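Local coordinates for putative flagellar motor switch protein FliN (PDB 1O6A) that probably forms part of the C-ring switch complex of the flagellar motor, which sets the direction of rotation, at residues Glu54-Leu59 with Gly68-Ile73. Numbering follows the deposited sequence.
Sequences EPVDIL and GEVVVI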
ATOM      1  N   GLU A  54      -7.809   2.713 -12.935  1.00 12.63           N
ATOM      2  CA  GLU A  54      -8.199   2.926 -11.536  1.00 15.42           C
ATOM      3  C   GLU A  54      -7.134   3.634 -10.742  1.00 15.56           C
ATOM      4  O   GLU A  54      -5.943   3.516 -11.051  1.00 16.07           O
ATOM      5  CB  GLU A  54      -8.507   1.630 -10.852  1.00 15.54           C
ATOM      6  CG  GLU A  54      -9.704   0.890 -11.413  1.00 19.55           C
ATOM      7  CD  GLU A  54     -10.129  -0.212 -10.467  1.00 24.23           C
ATOM      8  OE1 GLU A  54      -9.400  -1.231 -10.418  1.00 13.53           O
ATOM      9  OE2 GLU A  54     -11.168  -0.070  -9.776  1.00 20.34           O
ATOM     10  N   PRO A  55      -7.547   4.373  -9.712  1.00 12.16           N
ATOM     11  CA  PRO A  55      -6.604   5.067  -8.839  1.00 14.26           C
ATOM     12  C   PRO A  55      -5.985   4.120  -7.795  1.00 14.33           C
ATOM     13  O   PRO A  55      -6.482   2.999  -7.626  1.00 18.72           O
ATOM     14  CB  PRO A  55      -7.507   6.095  -8.134  1.00 15.69           C
ATOM     15  CG  PRO A  55      -8.839   5.385  -8.030  1.00 13.51           C
ATOM     16  CD  PRO A  55      -8.946   4.630  -9.321  1.00 15.29           C
ATOM     17  N   VAL A  56      -4.910   4.545  -7.152  1.00 13.05           N
ATOM     18  CA  VAL A  56      -4.289   3.768  -6.078  1.00 13.51           C
ATOM     19  C   VAL A  56      -5.059   4.020  -4.800  1.00 12.16           C
ATOM     20  O   VAL A  56      -5.775   5.033  -4.679  1.00 13.95           O
ATOM     21  CB  VAL A  56      -2.797   4.100  -5.863  1.00 13.03           C
ATOM     22  CG1 VAL A  56      -2.030   3.750  -7.126  1.00 22.23           C
ATOM     23  CG2 VAL A  56      -2.576   5.519  -5.432  1.00 20.48           C
ATOM     24  N   ASP A  57      -4.963   3.091  -3.883  1.00 14.75           N
ATOM     25  CA  ASP A  57      -5.690   3.204  -2.628  1.00 14.07           C
ATOM     26  C   ASP A  57      -4.864   3.837  -1.509  1.00 14.85           C
ATOM     27  O   ASP A  57      -3.677   3.552  -1.371  1.00 16.33           O
ATOM     28  CB  ASP A  57      -6.135   1.832  -2.164  1.00 15.08           C
ATOM     29  CG  ASP A  57      -6.942   1.115  -3.241  1.00 25.81           C
ATOM     30  OD1 ASP A  57      -7.943   1.719  -3.684  1.00 17.67           O
ATOM     31  OD2 ASP A  57      -6.570   0.053  -3.791  1.00 22.25           O
ATOM     32  N   ILE A  58      -5.533   4.627  -0.666  1.00 14.62           N
ATOM     33  CA  ILE A  58      -4.856   5.325   0.416  1.00 12.15           C
ATOM     34  C   ILE A  58      -5.522   4.937   1.707  1.00 12.31           C
ATOM     35  O   ILE A  58      -6.705   5.189   1.873  1.00 13.15           O
ATOM     36  CB  ILE A  58      -4.983   6.847   0.231  1.00 12.93           C
ATOM     37  CG1 ILE A  58      -4.385   7.274  -1.115  1.00 15.38           C
ATOM     38  CG2 ILE A  58      -4.325   7.586   1.382  1.00 15.02           C
ATOM     39  CD1 ILE A  58      -4.888   8.596  -1.564  1.00 20.28           C
ATOM     40  N   LEU A  59      -4.776   4.241   2.562  1.00 12.11           N
ATOM     41  CA  LEU A  59      -5.301   3.703   3.817  1.00 14.66           C
ATOM     42  C   LEU A  59      -4.671   4.448   4.989  1.00 15.39           C
ATOM     43  O   LEU A  59      -3.477   4.771   4.965  1.00 17.69           O
ATOM     44  CB  LEU A  59      -4.991   2.218   3.939  1.00 14.53           C
ATOM     45  CG  LEU A  59      -5.749   1.352   2.922  1.00 19.68           C
ATOM     46  CD1 LEU A  59      -5.024   1.317   1.589  1.00 23.27           C
ATOM     47  CD2 LEU A  59      -5.976  -0.032   3.479  1.00 25.14           C
ATOM     48  N   GLY A  68      -6.139   7.900  -5.184  1.00 12.88           N
ATOM     49  CA  GLY A  68      -5.441   8.934  -5.886  1.00 14.53           C
ATOM     50  C   GLY A  68      -4.562   8.481  -7.011  1.00 13.93           C
ATOM     51  O   GLY A  68      -4.569   7.322  -7.431  1.00 15.03           O
ATOM     52  N   GLU A  69      -3.812   9.431  -7.522  1.00 15.08           N
ATOM     53  CA  GLU A  69      -2.900   9.195  -8.634  1.00 15.93           C
ATOM     54  C   GLU A  69      -1.463   9.490  -8.205  1.00 15.94           C
ATOM     55  O   GLU A  69      -1.189  10.353  -7.382  1.00 13.59           O
ATOM     56  CB  GLU A  69      -3.325  10.010  -9.859  1.00 19.06           C
ATOM     57  CG  GLU A  69      -3.334  11.505  -9.663  1.00 17.69           C
ATOM     58  CD  GLU A  69      -3.862  12.290 -10.876  1.00 17.90           C
ATOM     59  OE1 GLU A  69      -3.943  11.703 -11.982  1.00 20.32           O
ATOM     60  OE2 GLU A  69      -4.164  13.493 -10.717  1.00 19.66           O
ATOM     61  N   VAL A  70      -0.538   8.698  -8.725  1.00 15.62           N
ATOM     62  CA  VAL A  70       0.874   8.768  -8.353  1.00 15.18           C
ATOM     63  C   VAL A  70       1.528   9.988  -8.977  1.00 19.17           C
ATOM     64  O   VAL A  70       1.310  10.284 -10.151  1.00 16.26           O
ATOM     65  CB  VAL A  70       1.619   7.445  -8.785  1.00 15.30           C
ATOM     66  CG1 VAL A  70       3.046   7.465  -8.280  1.00 19.03           C
ATOM     67  CG2 VAL A  70       0.905   6.267  -8.242  1.00 20.37           C
ATOM     68  N   VAL A  71       2.284  10.724  -8.159  1.00 16.70           N
ATOM     69  CA  VAL A  71       3.085  11.864  -8.585  1.00 18.75           C
ATOM     70  C   VAL A  71       4.497  11.782  -8.002  1.00 18.25           C
ATOM     71  O   VAL A  71       4.751  11.056  -7.060  1.00 21.25           O
ATOM     72  CB  VAL A  71       2.435  13.205  -8.159  1.00 18.57           C
ATOM     73  CG1 VAL A  71       1.084  13.340  -8.791  1.00 23.07           C
ATOM     74  CG2 VAL A  71       2.247  13.286  -6.641  1.00 21.40           C
ATOM     75  N   VAL A  72       5.429  12.471  -8.651  1.00 18.47           N
ATOM     76  CA  VAL A  72       6.788  12.661  -8.153  1.00 17.19           C
ATOM     77  C   VAL A  72       6.816  13.976  -7.360  1.00 19.35           C
ATOM     78  O   VAL A  72       6.373  15.017  -7.836  1.00 17.64           O
ATOM     79  CB  VAL A  72       7.774  12.741  -9.302  1.00 19.40           C
ATOM     80  CG1 VAL A  72       9.165  13.165  -8.800  1.00 20.71           C
ATOM     81  CG2 VAL A  72       7.859  11.372 -10.006  1.00 24.82           C
ATOM     82  N   ILE A  73       7.300  13.915  -6.127  1.00 17.36           N
ATOM     83  CA  ILE A  73       7.587  15.115  -5.358  1.00 21.21           C
ATOM     84  C   ILE A  73       9.034  15.087  -4.916  1.00 18.71           C
ATOM     85  O   ILE A  73       9.391  14.318  -4.021  1.00 16.63           O
ATOM     86  CB  ILE A  73       6.671  15.231  -4.099  1.00 20.46           C
ATOM     87  CG1 ILE A  73       5.203  15.065  -4.471  1.00 28.62           C
ATOM     88  CG2 ILE A  73       6.938  16.522  -3.400  1.00 31.41           C
ATOM     89  CD1 ILE A  73       4.618  16.220  -5.278  1.00 32.59           C
TER
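Val56 lays one methyl, CG2, over the carbonyl of Gly68, 3.3 Å from its O, and turns the other, CG1, to Val70, whose CG2 lies 4.0 Å away. The two valine side chains cross at about a right angle. In Val56, CG1 stands anti to the carbonyl carbon (chi1 -62°), which places CG2 between the backbone N and the carbonyl carbon, on the side of Gly68. The backbones of Val56 and Gly68 form an antiparallel hydrogen-bonded pair. Val56 N donates to Gly68 O at 2.8 Å, in the carbonyl plane, and Gly68 N returns a bond to Val56 O at 2.9 Å, with the donor tilted 20° from the plane of the Val56 carbonyl. Pro55 CB also packs against Gly68 O, at 3.3 Å, so the bonded oxygen is flanked by carbon. On the same face of the sheet as Val56, Ile58 reaches over Gly68 with the end of its chain, CD1 3.9 Å from Gly68 N; with no side chain at Gly68, the methyl can come down onto the backbone. Past Gly68 strand 63-73 runs on beyond the start of strand 56-60, segments 56-59 and 68-73 lie at 100°, and Val70 is the last residue to touch. The contact closes the open end of this hairpin. Val56 also packs on Val25 and Val79, while Ile58 and Val70 meet Ile46 and Leu27 of the second subunit. Within the four-stranded antiparallel sheet, the hairpin lies between strands 20-33 and 76-84.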